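Local coordinates for protein carbonic anhydrase (Neosartorya fumigata, PDB 6LAC) that probably catalyses the reversible hydration of carbon dioxide to hydrogencarbonate, as a zinc-dependent enzyme of the beta class, at residues Gly46-Ala49 / Asp50-Phe53; Leu72-Ala75 / Leu76-Lys80; Asp112-Arg115 / Ser116-Arg120; Glu141-His144 / Ser145-Ser149. The protein carries 1 engineered substitution. One frame throughout, in Å; residues are numbered along the deposited sequence.

Interaction 1: residues Gly46-Ala49 / Asp50-Phe53; sequences GLPA and DEIF
The ring of P48 lies against the carboxylate end of E51. P48 CG is 3.4 Å from E51 OE2, and P48 CD is 3.5 Å from E51 OE1. CG of E51 stands anti to its own carbonyl carbon (chi1 -68°) and the chain runs extended beyond it, which carries the carboxylate across the proline ring, at CG and CD. The carboxylate has polar partners of its own: OE2 forms a salt bridge with R22 and accepts from the backbone N of G26. L47 meets both E51 and I52. Its CD2 comes 3.6 Å from E51 OE1, and its CB touches I52 CG1 at 3.7 Å. L47 and I52 also both pack on W31 of strand 29-34.

Two backbone bonds draw the turn together. E51 N donates to P48 O at 3.0 Å, and I52 N donates to A49 O at 3.2 Å. In both, the donor sits well above the carbonyl plane, 62° out of it for A49 O. Both bonds span three residues. A49 packs on the engineered residue A39 of the second subunit. This is a 3-10 turn leading into strand 52-57, an outermost strand of the chain's mixed sheet, at the subunit interface of a beta-class carbonic anhydrase.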
ATOM      1  N   GLY A  46     -10.800  11.530  -7.422  1.00 17.06           N
ATOM      2  CA  GLY A  46     -11.570  12.724  -7.011  1.00 18.60           C
ATOM      3  C   GLY A  46     -11.030  13.360  -5.736  1.00 18.13           C
ATOM      4  O   GLY A  46     -11.723  14.209  -5.161  1.00 20.03           O
ATOM      5  N   LEU A  47      -9.862  12.931  -5.234  1.00 16.95           N
ATOM      6  CA  LEU A  47      -9.294  13.406  -3.966  1.00 16.70           C
ATOM      7  C   LEU A  47      -7.965  14.084  -4.214  1.00 17.07           C
ATOM      8  O   LEU A  47      -7.112  13.539  -4.913  1.00 18.32           O
ATOM      9  CB  LEU A  47      -9.068  12.211  -3.028  1.00 16.13           C
ATOM     10  CG  LEU A  47     -10.310  11.509  -2.480  1.00 15.86           C
ATOM     11  CD1 LEU A  47      -9.962  10.180  -1.818  1.00 16.27           C
ATOM     12  CD2 LEU A  47     -11.033  12.417  -1.511  1.00 16.14           C
ATOM     13  N   PRO A  48      -7.675  15.192  -3.539  1.00 17.56           N
ATOM     14  CA  PRO A  48      -6.310  15.681  -3.472  1.00 17.97           C
ATOM     15  C   PRO A  48      -5.431  14.705  -2.682  1.00 17.15           C
ATOM     16  O   PRO A  48      -5.967  13.977  -1.861  1.00 15.75           O
ATOM     17  CB  PRO A  48      -6.402  17.024  -2.750  1.00 19.85           C
ATOM     18  CG  PRO A  48      -7.688  16.944  -1.996  1.00 23.84           C
ATOM     19  CD  PRO A  48      -8.598  15.948  -2.687  1.00 19.39           C
ATOM     20  N   ALA A  49      -4.137  14.685  -2.952  1.00 16.86           N
ATOM     21  CA  ALA A  49      -3.196  13.716  -2.346  1.00 16.48           C
ATOM     22  C   ALA A  49      -3.281  13.764  -0.831  1.00 17.88           C
ATOM     23  O   ALA A  49      -3.117  12.715  -0.169  1.00 15.87           O
ATOM     24  CB  ALA A  49      -1.804  14.006  -2.846  1.00 17.75           C
ATOM     25  N   ASP A  50      -3.462  14.951  -0.247  1.00 17.18           N
ATOM     26  CA  ASP A  50      -3.399  15.077   1.218  1.00 17.11           C
ATOM     27  C   ASP A  50      -4.680  14.526   1.884  1.00 17.10           C
ATOM     28  O   ASP A  50      -4.647  14.389   3.113  1.00 19.90           O
ATOM     29  CB  ASP A  50      -3.104  16.525   1.656  1.00 19.68           C
ATOM     30  CG  ASP A  50      -4.127  17.580   1.295  1.00 22.55           C
ATOM     31  OD1 ASP A  50      -5.198  17.263   0.752  1.00 26.97           O
ATOM     32  OD2 ASP A  50      -3.809  18.773   1.547  1.00 30.29           O
ATOM     33  N   GLU A  51      -5.698  14.161   1.120  1.00 15.09           N
ATOM     34  CA  GLU A  51      -6.922  13.568   1.690  1.00 15.08           C
ATOM     35  C   GLU A  51      -6.870  12.042   1.585  1.00 13.79           C
ATOM     36  O   GLU A  51      -7.838  11.366   1.908  1.00 14.72           O
ATOM     37  CB  GLU A  51      -8.156  14.125   0.982  1.00 15.85           C
ATOM     38  CG  GLU A  51      -8.360  15.607   1.300  1.00 17.19           C
ATOM     39  CD  GLU A  51      -9.628  16.194   0.711  1.00 19.05           C
ATOM     40  OE1 GLU A  51     -10.526  15.488   0.221  1.00 19.10           O
ATOM     41  OE2 GLU A  51      -9.679  17.467   0.718  1.00 22.46           O
ATOM     42  N   ILE A  52      -5.816  11.492   1.009  1.00 13.45           N
ATOM     43  CA  ILE A  52      -5.731  10.033   0.777  1.00 13.43           C
ATOM     44  C   ILE A  52      -4.861   9.404   1.872  1.00 11.25           C
ATOM     45  O   ILE A  52      -3.726   9.810   2.050  1.00 12.86           O
ATOM     46  CB  ILE A  52      -5.214   9.710  -0.634  1.00 12.80           C
ATOM     47  CG1 ILE A  52      -6.084  10.356  -1.740  1.00 14.51           C
ATOM     48  CG2 ILE A  52      -5.099   8.188  -0.836  1.00 13.43           C
ATOM     49  CD1 ILE A  52      -5.549  10.166  -3.175  1.00 15.66           C
ATOM     50  N   PHE A  53      -5.400   8.412   2.545  1.00 10.85           N
ATOM     51  CA  PHE A  53      -4.656   7.547   3.461  1.00  9.45           C
ATOM     52  C   PHE A  53      -4.674   6.199   2.754  1.00  9.54           C
ATOM     53  O   PHE A  53      -5.717   5.555   2.664  1.00 10.01           O
ATOM     54  CB  PHE A  53      -5.335   7.570   4.835  1.00 10.54           C
ATOM     55  CG  PHE A  53      -4.613   6.725   5.838  1.00 10.23           C
ATOM     56  CD1 PHE A  53      -3.450   7.187   6.413  1.00 10.78           C
ATOM     57  CD2 PHE A  53      -5.105   5.487   6.202  1.00 11.12           C
ATOM     58  CE1 PHE A  53      -2.773   6.378   7.306  1.00 11.27           C
ATOM     59  CE2 PHE A  53      -4.391   4.676   7.087  1.00 12.45           C
ATOM     60  CZ  PHE A  53      -3.235   5.140   7.627  1.00 12.33           C
TER

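Interaction 2: residues Leu72-Ala75 / Leu76-Lys80; sequences LGYA and LDSLK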
ATOM      1  N   LEU A  72      -7.078  -0.733   9.318  1.00 13.91           N
ATOM      2  CA  LEU A  72      -8.494  -0.354   9.489  1.00 14.15           C
ATOM      3  C   LEU A  72      -8.665   0.325  10.855  1.00 14.63           C
ATOM      4  O   LEU A  72      -9.317   1.426  10.948  1.00 16.52           O
ATOM      5  CB  LEU A  72      -9.395  -1.582   9.319  1.00 15.86           C
ATOM      6  CG  LEU A  72     -10.887  -1.315   9.499  1.00 17.50           C
ATOM      7  CD1 LEU A  72     -11.386  -0.432   8.362  1.00 18.36           C
ATOM      8  CD2 LEU A  72     -11.684  -2.599   9.583  1.00 18.25           C
ATOM      9  N   GLY A  73      -8.098  -0.256  11.921  1.00 15.60           N
ATOM     10  CA  GLY A  73      -8.220   0.302  13.269  1.00 15.60           C
ATOM     11  C   GLY A  73      -7.605   1.681  13.376  1.00 15.45           C
ATOM     12  O   GLY A  73      -8.216   2.581  13.935  1.00 16.45           O
ATOM     13  N   TYR A  74      -6.431   1.904  12.819  1.00 14.42           N
ATOM     14  CA  TYR A  74      -5.818   3.238  12.851  1.00 14.66           C
ATOM     15  C   TYR A  74      -6.703   4.255  12.109  1.00 14.23           C
ATOM     16  O   TYR A  74      -6.951   5.389  12.540  1.00 14.69           O
ATOM     17  CB  TYR A  74      -4.413   3.188  12.240  1.00 15.26           C
ATOM     18  CG  TYR A  74      -3.667   4.483  12.268  1.00 15.02           C
ATOM     19  CD1 TYR A  74      -3.076   4.943  13.443  1.00 17.58           C
ATOM     20  CD2 TYR A  74      -3.518   5.276  11.146  1.00 15.35           C
ATOM     21  CE1 TYR A  74      -2.349   6.117  13.475  1.00 16.99           C
ATOM     22  CE2 TYR A  74      -2.807   6.459  11.161  1.00 16.82           C
ATOM     23  CZ  TYR A  74      -2.187   6.851  12.324  1.00 16.66           C
ATOM     24  OH  TYR A  74      -1.548   8.026  12.257  1.00 16.62           O
ATOM     25  N   ALA A  75      -7.143   3.862  10.915  1.00 13.51           N
ATOM     26  CA  ALA A  75      -8.029   4.724  10.100  1.00 13.71           C
ATOM     27  C   ALA A  75      -9.283   5.153  10.884  1.00 12.82           C
ATOM     28  O   ALA A  75      -9.588   6.360  10.896  1.00 14.06           O
ATOM     29  CB  ALA A  75      -8.378   4.003   8.833  1.00 12.80           C
ATOM     30  N   LEU A  76      -9.960   4.213  11.509  1.00 13.15           N
ATOM     31  CA  LEU A  76     -11.249   4.549  12.187  1.00 16.02           C
ATOM     32  C   LEU A  76     -10.976   5.214  13.521  1.00 17.46           C
ATOM     33  O   LEU A  76     -11.682   6.192  13.839  1.00 21.02           O
ATOM     34  CB  LEU A  76     -12.084   3.301  12.430  1.00 18.45           C
ATOM     35  CG  LEU A  76     -12.466   2.536  11.170  1.00 19.76           C
ATOM     36  CD1 LEU A  76     -13.172   1.233  11.534  1.00 22.79           C
ATOM     37  CD2 LEU A  76     -13.326   3.367  10.236  1.00 22.96           C
ATOM     38  N   ASP A  77      -9.997   4.732  14.278  1.00 18.70           N
ATOM     39  CA  ASP A  77      -9.783   5.140  15.703  1.00 20.40           C
ATOM     40  C   ASP A  77      -8.896   6.387  15.810  1.00 23.19           C
ATOM     41  O   ASP A  77      -9.194   7.276  16.668  1.00 28.54           O
ATOM     42  CB  ASP A  77      -9.218   3.980  16.525  1.00 21.40           C
ATOM     43  CG  ASP A  77     -10.050   2.707  16.611  1.00 22.30           C
ATOM     44  OD1 ASP A  77     -11.280   2.752  16.372  1.00 27.69           O
ATOM     45  OD2 ASP A  77      -9.454   1.639  16.889  1.00 27.68           O
ATOM     46  N   SER A  78      -7.803   6.486  15.063  1.00 20.37           N
ATOM     47  CA  SER A  78      -6.853   7.615  15.110  1.00 19.11           C
ATOM     48  C   SER A  78      -7.297   8.716  14.163  1.00 20.39           C
ATOM     49  O   SER A  78      -7.271   9.868  14.540  1.00 21.95           O
ATOM     50  CB  SER A  78      -5.459   7.176  14.798  1.00 21.56           C
ATOM     51  OG  SER A  78      -5.000   6.276  15.791  1.00 24.25           O
ATOM     52  N   LEU A  79      -7.631   8.382  12.910  1.00 16.58           N
ATOM     53  CA  LEU A  79      -7.866   9.408  11.887  1.00 15.89           C
ATOM     54  C   LEU A  79      -9.367   9.725  11.797  1.00 15.62           C
ATOM     55  O   LEU A  79      -9.703  10.646  11.067  1.00 17.35           O
ATOM     56  CB  LEU A  79      -7.313   8.930  10.544  1.00 15.60           C
ATOM     57  CG  LEU A  79      -5.824   8.595  10.528  1.00 17.21           C
ATOM     58  CD1 LEU A  79      -5.355   8.287   9.126  1.00 16.81           C
ATOM     59  CD2 LEU A  79      -4.955   9.694  11.099  1.00 20.12           C
ATOM     60  N   LYS A  80     -10.222   8.938  12.406  1.00 16.18           N
ATOM     61  CA  LYS A  80     -11.688   9.200  12.399  1.00 17.81           C
ATOM     62  C   LYS A  80     -12.211   9.221  10.972  1.00 17.49           C
ATOM     63  O   LYS A  80     -13.058  10.036  10.585  1.00 16.59           O
ATOM     64  CB  LYS A  80     -12.034  10.530  13.099  1.00 20.35           C
ATOM     65  CG  LYS A  80     -11.467  10.647  14.501  1.00 26.04           C
ATOM     66  CD  LYS A  80     -11.883   9.496  15.374  1.00 29.34           C
ATOM     67  CE  LYS A  80     -11.809   9.809  16.856  1.00 36.07           C
ATOM     68  NZ  LYS A  80     -10.415  10.058  17.282  1.00 41.67           N
TER
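Y74 meets S78 and L79, four and five residues further on, where the helix runs out. Its CB leads away from them, but CG anti to the backbone N (chi1 -178°) turns the ring back toward S78 and L79. CG is 4.1 Å from S78 CB. Along one half of the ring, CD1 is 3.3 Å from S78 OG, and CE1 is near the same hydroxymethyl group. Along the other half, CE2 touches L79 CD1 at 3.7 Å, and the hydroxyl OH at the tip is 4.0 Å from L79 CD2. S78 CB sits over one face in a CH-pi contact, 3.9 Å from the ring centroid and 27° off the normal. It is offset toward the rim. L79 approaches obliquely.

The hydroxyl of S78 is hydrogen-bonded to N100 of the second subunit, and Y74 packs on I94 of that subunit. The carbonyl of Y74 is gripped twice, by S78 N at 2.9 Å and by L79 N at 3.1 Å. The second bond spans five residues, so the turn is wider here. L72 and L76 add a looser apolar contact on another side of the helix. K80 then leaves with positive phi, and its NZ reaches back to D77 O at 3.1 Å. This is the C-terminal end of helix 66-77, which faces the dimer interface and leads toward strand 83-89.

Interaction 3: residues Asp112-Arg115 / Ser116-Arg120; sequences DTLR and STHRR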
ATOM      1  N   ASP A 112      -9.829 -18.332  -5.226  1.00 19.18           N
ATOM      2  CA  ASP A 112     -10.413 -19.662  -5.522  1.00 19.74           C
ATOM      3  C   ASP A 112     -11.910 -19.564  -5.248  1.00 17.03           C
ATOM      4  O   ASP A 112     -12.725 -20.055  -6.082  1.00 19.13           O
ATOM      5  CB  ASP A 112      -9.658 -20.777  -4.790  1.00 24.15           C
ATOM      6  CG  ASP A 112      -8.322 -21.156  -5.423  1.00 29.81           C
ATOM      7  OD1 ASP A 112      -8.078 -20.797  -6.609  1.00 34.23           O
ATOM      8  OD2 ASP A 112      -7.524 -21.789  -4.728  1.00 37.33           O
ATOM      9  N   THR A 113     -12.301 -19.052  -4.086  1.00 16.21           N
ATOM     10  CA  THR A 113     -13.716 -18.892  -3.754  1.00 16.91           C
ATOM     11  C   THR A 113     -14.455 -17.978  -4.739  1.00 19.22           C
ATOM     12  O   THR A 113     -15.591 -18.283  -5.073  1.00 18.41           O
ATOM     13  CB  THR A 113     -13.871 -18.406  -2.326  1.00 20.08           C
ATOM     14  OG1 THR A 113     -13.523 -19.529  -1.527  1.00 19.82           O
ATOM     15  CG2 THR A 113     -15.270 -17.943  -2.017  1.00 19.08           C
ATOM     16  N   LEU A 114     -13.878 -16.855  -5.191  1.00 17.81           N
ATOM     17  CA  LEU A 114     -14.541 -16.037  -6.229  1.00 18.07           C
ATOM     18  C   LEU A 114     -14.820 -16.903  -7.440  1.00 18.72           C
ATOM     19  O   LEU A 114     -15.883 -16.803  -8.019  1.00 20.64           O
ATOM     20  CB  LEU A 114     -13.675 -14.869  -6.689  1.00 21.60           C
ATOM     21  CG  LEU A 114     -13.658 -13.660  -5.795  1.00 23.96           C
ATOM     22  CD1 LEU A 114     -12.668 -12.664  -6.397  1.00 24.61           C
ATOM     23  CD2 LEU A 114     -15.053 -13.068  -5.657  1.00 22.39           C
ATOM     24  N   ARG A 115     -13.782 -17.593  -7.911  1.00 16.74           N
ATOM     25  CA  ARG A 115     -13.882 -18.356  -9.167  1.00 18.70           C
ATOM     26  C   ARG A 115     -14.962 -19.426  -9.021  1.00 18.45           C
ATOM     27  O   ARG A 115     -15.648 -19.675 -10.000  1.00 20.68           O
ATOM     28  CB  ARG A 115     -12.520 -18.930  -9.558  1.00 20.05           C
ATOM     29  CG  ARG A 115     -11.532 -17.854 -10.002  1.00 22.98           C
ATOM     30  CD  ARG A 115     -10.266 -18.286 -10.728  1.00 27.54           C
ATOM     31  NE  ARG A 115      -9.279 -18.496  -9.710  1.00 33.09           N
ATOM     32  CZ  ARG A 115      -8.167 -17.800  -9.435  1.00 30.60           C
ATOM     33  NH1 ARG A 115      -7.785 -16.800 -10.229  1.00 30.61           N
ATOM     34  NH2 ARG A 115      -7.420 -18.102  -8.375  1.00 33.50           N
ATOM     35  N   SER A 116     -15.050 -20.113  -7.876  1.00 18.84           N
ATOM     36  CA  SER A 116     -16.054 -21.200  -7.691  1.00 19.37           C
ATOM     37  C   SER A 116     -17.445 -20.594  -7.490  1.00 19.75           C
ATOM     38  O   SER A 116     -18.398 -21.053  -8.131  1.00 22.03           O
ATOM     39  CB  SER A 116     -15.656 -22.133  -6.584  1.00 22.40           C
ATOM     40  OG  SER A 116     -15.522 -21.470  -5.341  1.00 20.76           O
ATOM     41  N   THR A 117     -17.581 -19.568  -6.647  1.00 19.01           N
ATOM     42  CA  THR A 117     -18.883 -18.912  -6.367  1.00 19.49           C
ATOM     43  C   THR A 117     -19.456 -18.385  -7.691  1.00 20.91           C
ATOM     44  O   THR A 117     -20.675 -18.547  -7.937  1.00 22.94           O
ATOM     45  CB  THR A 117     -18.722 -17.820  -5.306  1.00 21.06           C
ATOM     46  OG1 THR A 117     -18.162 -18.438  -4.149  1.00 22.11           O
ATOM     47  CG2 THR A 117     -20.009 -17.085  -5.001  1.00 22.84           C
ATOM     48  N   HIS A 118     -18.643 -17.736  -8.531  1.00 18.74           N
ATOM     49  CA  HIS A 118     -19.100 -17.042  -9.755  1.00 18.49           C
ATOM     50  C   HIS A 118     -18.745 -17.793 -11.039  1.00 19.61           C
ATOM     51  O   HIS A 118     -18.654 -17.155 -12.053  1.00 21.16           O
ATOM     52  CB  HIS A 118     -18.574 -15.591  -9.727  1.00 18.54           C
ATOM     53  CG  HIS A 118     -18.980 -14.842  -8.505  1.00 19.58           C
ATOM     54  ND1 HIS A 118     -20.290 -14.451  -8.262  1.00 20.26           N
ATOM     55  CD2 HIS A 118     -18.278 -14.488  -7.411  1.00 19.09           C
ATOM     56  CE1 HIS A 118     -20.353 -13.810  -7.113  1.00 20.75           C
ATOM     57  NE2 HIS A 118     -19.122 -13.845  -6.541  1.00 20.47           N
ATOM     58  N   ARG A 119     -18.619 -19.118 -10.951  1.00 22.47           N
ATOM     59  CA  ARG A 119     -18.144 -19.970 -12.071  1.00 23.70           C
ATOM     60  C   ARG A 119     -19.017 -19.760 -13.322  1.00 21.28           C
ATOM     61  O   ARG A 119     -18.476 -19.692 -14.399  1.00 25.17           O
ATOM     62  CB  ARG A 119     -18.100 -21.441 -11.649  1.00 28.57           C
ATOM     63  CG  ARG A 119     -17.427 -22.344 -12.676  1.00 35.62           C
ATOM     64  CD  ARG A 119     -17.150 -23.749 -12.154  1.00 45.74           C
ATOM     65  NE  ARG A 119     -18.370 -24.544 -12.008  1.00 54.87           N
ATOM     66  CZ  ARG A 119     -18.420 -25.840 -11.693  1.00 60.77           C
ATOM     67  NH1 ARG A 119     -17.308 -26.527 -11.472  1.00 66.81           N
ATOM     68  NH2 ARG A 119     -19.593 -26.449 -11.593  1.00 63.34           N
ATOM     69  N   ARG A 120     -20.345 -19.739 -13.177  1.00 26.56           N
ATOM     70  CA  ARG A 120     -21.248 -19.649 -14.358  1.00 29.29           C
ATOM     71  C   ARG A 120     -21.129 -18.266 -15.001  1.00 29.34           C
ATOM     72  O   ARG A 120     -21.108 -18.192 -16.226  1.00 27.82           O
ATOM     73  CB  ARG A 120     -22.694 -19.941 -13.966  1.00 32.41           C
ATOM     74  CG  ARG A 120     -22.912 -21.367 -13.488  1.00 33.95           C
ATOM     75  CD  ARG A 120     -24.334 -21.816 -13.817  1.00 37.79           C
ATOM     76  NE  ARG A 120     -24.551 -23.237 -13.536  1.00 39.20           N
ATOM     77  CZ  ARG A 120     -24.795 -23.733 -12.327  1.00 36.08           C
ATOM     78  NH1 ARG A 120     -24.871 -22.921 -11.289  1.00 38.54           N
ATOM     79  NH2 ARG A 120     -24.971 -25.033 -12.168  1.00 41.28           N
TER
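The H118 ring has T117 CG2 over one face, offset toward the rim, and the carbonyl oxygen of L114 at its edge. Ring atom CD2 of H118 is 3.4 Å from L114 O and also touches L114 CD2. NE2 of H118 is hydrogen-bonded to OE2 of E141 on helix 127-148. The guanidinium of R115 meets D112 OD1 at its edge, in its own plane. NH2 makes a nearly straight salt bridge there at 3.3 Å, though it reaches the carboxylate from above that group's plane. R115 NH1 bonds to the carbonyl of G97, which gives the arginine a second hold.

T113 O is gripped twice by T117, by N at 2.8 Å and by OG1 at 2.7 Å, from opposite faces of the carbonyl. The hydroxyl reaches back because OG1 stands beside the backbone N (chi1 -57°). S116 OG lies 3.2 Å from both D112 O and T113 O, within reach of either. H118 N closes the turn on L114 O at 3.0 Å. L114 and H118 pack on helix 127-148.

H118 is both the first residue past helix 107-117 and the N-cap residue of helix 119-123. The arrangement is a helix end with hydroxyls folded back on its carbonyls, at a junction between two helices.

Interaction 4: residues Glu141-His144 / Ser145-Ser149; sequences EQVH and SLRQS
V143 lies alongside R147, and the two side chains run in the same direction. V143 CG1 sits over the centre of the R147 guanidinium, 3.4 Å from CZ. R147 runs extended from CG to NE, which brings its flat end level with the valine methyl. The guanidinium is held further by NH2, which donates to the carbonyl of I163 on strand 162-169. A water lies in its plane at the edge. That water is 3.0 Å from H144 ND1 and only weakly bonded to R147 NH1.

Q148 CG lies over one face of the H144 ring in a CH-pi contact, 4.2 Å from the centroid and offset toward the rim. The fit of the Q148 amide oxygen against this ring is doubtful.

Behind these side chains run regular helix bonds. S145 N, L146 N and R147 N donate to the carbonyls of E141, Q142 and V143. The Q148 N bond to H144 O is weak, close to where the helix ends. There S149 OG bonds to L146 O at 2.8 Å, in the carbonyl plane, and also caps the backbone N of A152. Q142 OE1 accepts from M62 N, while V143 and L146 pack on I86. E141 OE2 is bonded to H118 NE2. This is the C-terminal part of an amphipathic helix laid on the central sheet, followed at once by helix 150-157, whose N-cap is S149.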
ATOM      1  N   GLU A 141     -16.848  -8.320  -3.536  1.00 13.51           N
ATOM      2  CA  GLU A 141     -16.737  -9.225  -2.369  1.00 13.76           C
ATOM      3  C   GLU A 141     -15.860  -8.585  -1.314  1.00 13.00           C
ATOM      4  O   GLU A 141     -16.158  -8.740  -0.112  1.00 14.00           O
ATOM      5  CB  GLU A 141     -16.258 -10.598  -2.840  1.00 16.76           C
ATOM      6  CG  GLU A 141     -17.280 -11.251  -3.756  1.00 22.67           C
ATOM      7  CD  GLU A 141     -18.387 -12.083  -3.137  1.00 27.25           C
ATOM      8  OE1 GLU A 141     -18.871 -11.719  -2.024  1.00 27.39           O
ATOM      9  OE2 GLU A 141     -18.763 -13.117  -3.771  1.00 28.14           O
ATOM     10  N   GLN A 142     -14.833  -7.831  -1.658  1.00 12.51           N
ATOM     11  CA  GLN A 142     -14.051  -7.154  -0.603  1.00 12.29           C
ATOM     12  C   GLN A 142     -14.891  -6.088   0.114  1.00 11.70           C
ATOM     13  O   GLN A 142     -14.754  -5.936   1.306  1.00 11.89           O
ATOM     14  CB  GLN A 142     -12.795  -6.521  -1.193  1.00 12.32           C
ATOM     15  CG  GLN A 142     -11.778  -7.548  -1.691  1.00 13.55           C
ATOM     16  CD  GLN A 142     -11.278  -8.431  -0.593  1.00 13.91           C
ATOM     17  OE1 GLN A 142     -10.933  -7.972   0.471  1.00 13.78           O
ATOM     18  NE2 GLN A 142     -11.200  -9.734  -0.835  1.00 20.33           N
ATOM     19  N   VAL A 143     -15.690  -5.338  -0.618  1.00 11.49           N
ATOM     20  CA  VAL A 143     -16.584  -4.354   0.050  1.00 12.52           C
ATOM     21  C   VAL A 143     -17.547  -5.056   1.029  1.00 11.74           C
ATOM     22  O   VAL A 143     -17.623  -4.637   2.189  1.00 13.56           O
ATOM     23  CB  VAL A 143     -17.324  -3.557  -1.020  1.00 11.99           C
ATOM     24  CG1 VAL A 143     -18.461  -2.749  -0.371  1.00 12.21           C
ATOM     25  CG2 VAL A 143     -16.364  -2.678  -1.790  1.00 11.47           C
ATOM     26  N   HIS A 144     -18.151  -6.139   0.563  1.00 11.35           N
ATOM     27  CA  HIS A 144     -19.151  -6.834   1.410  1.00 13.81           C
ATOM     28  C   HIS A 144     -18.449  -7.419   2.627  1.00 15.43           C
ATOM     29  O   HIS A 144     -18.903  -7.272   3.774  1.00 15.80           O
ATOM     30  CB  HIS A 144     -19.851  -7.912   0.602  1.00 16.01           C
ATOM     31  CG  HIS A 144     -20.701  -8.800   1.444  1.00 23.28           C
ATOM     32  ND1 HIS A 144     -21.897  -8.344   1.966  1.00 27.15           N
ATOM     33  CD2 HIS A 144     -20.493 -10.041   1.935  1.00 26.00           C
ATOM     34  CE1 HIS A 144     -22.433  -9.291   2.724  1.00 26.46           C
ATOM     35  NE2 HIS A 144     -21.592 -10.352   2.718  1.00 28.42           N
ATOM     36  N   SER A 145     -17.311  -8.046   2.442  1.00 15.63           N
ATOM     37  CA  SER A 145     -16.537  -8.687   3.515  1.00 16.54           C
ATOM     38  C   SER A 145     -16.115  -7.626   4.520  1.00 14.96           C
ATOM     39  O   SER A 145     -16.253  -7.856   5.750  1.00 15.69           O
ATOM     40  CB  SER A 145     -15.337  -9.420   2.977  1.00 18.83           C
ATOM     41  OG  SER A 145     -14.574  -9.918   4.045  1.00 29.24           O
ATOM     42  N   LEU A 146     -15.641  -6.466   4.062  1.00 13.99           N
ATOM     43  CA  LEU A 146     -15.154  -5.432   4.975  1.00 13.44           C
ATOM     44  C   LEU A 146     -16.338  -4.870   5.780  1.00 13.31           C
ATOM     45  O   LEU A 146     -16.167  -4.581   6.969  1.00 15.09           O
ATOM     46  CB  LEU A 146     -14.389  -4.358   4.210  1.00 13.83           C
ATOM     47  CG  LEU A 146     -13.588  -3.441   5.109  1.00 14.47           C
ATOM     48  CD1 LEU A 146     -12.587  -4.215   5.957  1.00 15.85           C
ATOM     49  CD2 LEU A 146     -12.910  -2.385   4.245  1.00 15.75           C
ATOM     50  N   ARG A 147     -17.515  -4.743   5.211  1.00 14.87           N
ATOM     51  CA  ARG A 147     -18.692  -4.252   5.990  1.00 15.76           C
ATOM     52  C   ARG A 147     -19.047  -5.250   7.104  1.00 18.75           C
ATOM     53  O   ARG A 147     -19.643  -4.845   8.136  1.00 18.83           O
ATOM     54  CB  ARG A 147     -19.891  -4.081   5.077  1.00 17.02           C
ATOM     55  CG  ARG A 147     -19.782  -2.964   4.070  1.00 15.58           C
ATOM     56  CD  ARG A 147     -21.114  -2.690   3.381  1.00 16.95           C
ATOM     57  NE  ARG A 147     -21.034  -1.647   2.410  1.00 15.71           N
ATOM     58  CZ  ARG A 147     -21.344  -1.730   1.139  1.00 15.23           C
ATOM     59  NH1 ARG A 147     -21.928  -2.840   0.687  1.00 19.78           N
ATOM     60  NH2 ARG A 147     -21.190  -0.726   0.339  1.00 16.63           N
ATOM     61  N   GLN A 148     -18.740  -6.519   6.953  1.00 20.83           N
ATOM     62  CA  GLN A 148     -19.163  -7.545   7.948  1.00 22.73           C
ATOM     63  C   GLN A 148     -18.137  -7.609   9.072  1.00 20.95           C
ATOM     64  O   GLN A 148     -18.382  -8.206  10.164  1.00 23.79           O
ATOM     65  CB  GLN A 148     -19.427  -8.831   7.171  1.00 25.10           C
ATOM     66  CG  GLN A 148     -20.632  -8.637   6.264  1.00 25.40           C
ATOM     67  CD  GLN A 148     -21.143  -9.997   5.881  1.00 38.88           C
ATOM     68  OE1 GLN A 148     -20.673 -10.595   4.917  1.00 41.08           O
ATOM     69  NE2 GLN A 148     -22.042 -10.518   6.705  1.00 43.39           N
ATOM     70  N   SER A 149     -16.989  -6.986   8.907  1.00 20.24           N
ATOM     71  CA  SER A 149     -16.026  -6.903  10.017  1.00 20.65           C
ATOM     72  C   SER A 149     -16.672  -6.249  11.242  1.00 21.80           C
ATOM     73  O   SER A 149     -17.508  -5.326  11.083  1.00 20.96           O
ATOM     74  CB  SER A 149     -14.772  -6.187   9.589  1.00 22.69           C
ATOM     75  OG  SER A 149     -14.997  -4.787   9.450  1.00 22.50           O
TER
HETATM   76  O   HOH W   1     -22.761  -5.564   2.659  1.00 26.88           O

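Overall arrangement
Interactions 1 and 2 form one neighbourhood at the subunit interface. F53 of interaction 1 packs on Y74 and L79 of interaction 2, and both contacts touch the second subunit. Interactions 3 and 4 form another pair. L114 packs on E141, which brings helix 107-117 against helix 127-148; H118, just past it, probably bonds through NE2 to E141 OE2. Interactions 2 and 4 are joined by L72, which packs on L146 and S149. Interaction 3 is a surface contact, rich in hydroxyls and charge, on the opposite side of the chain's centre from interactions 1 and 2. The other three are partly buried. Interaction 4 lies nearest the chain's centre and sets apolar residues against the sheet.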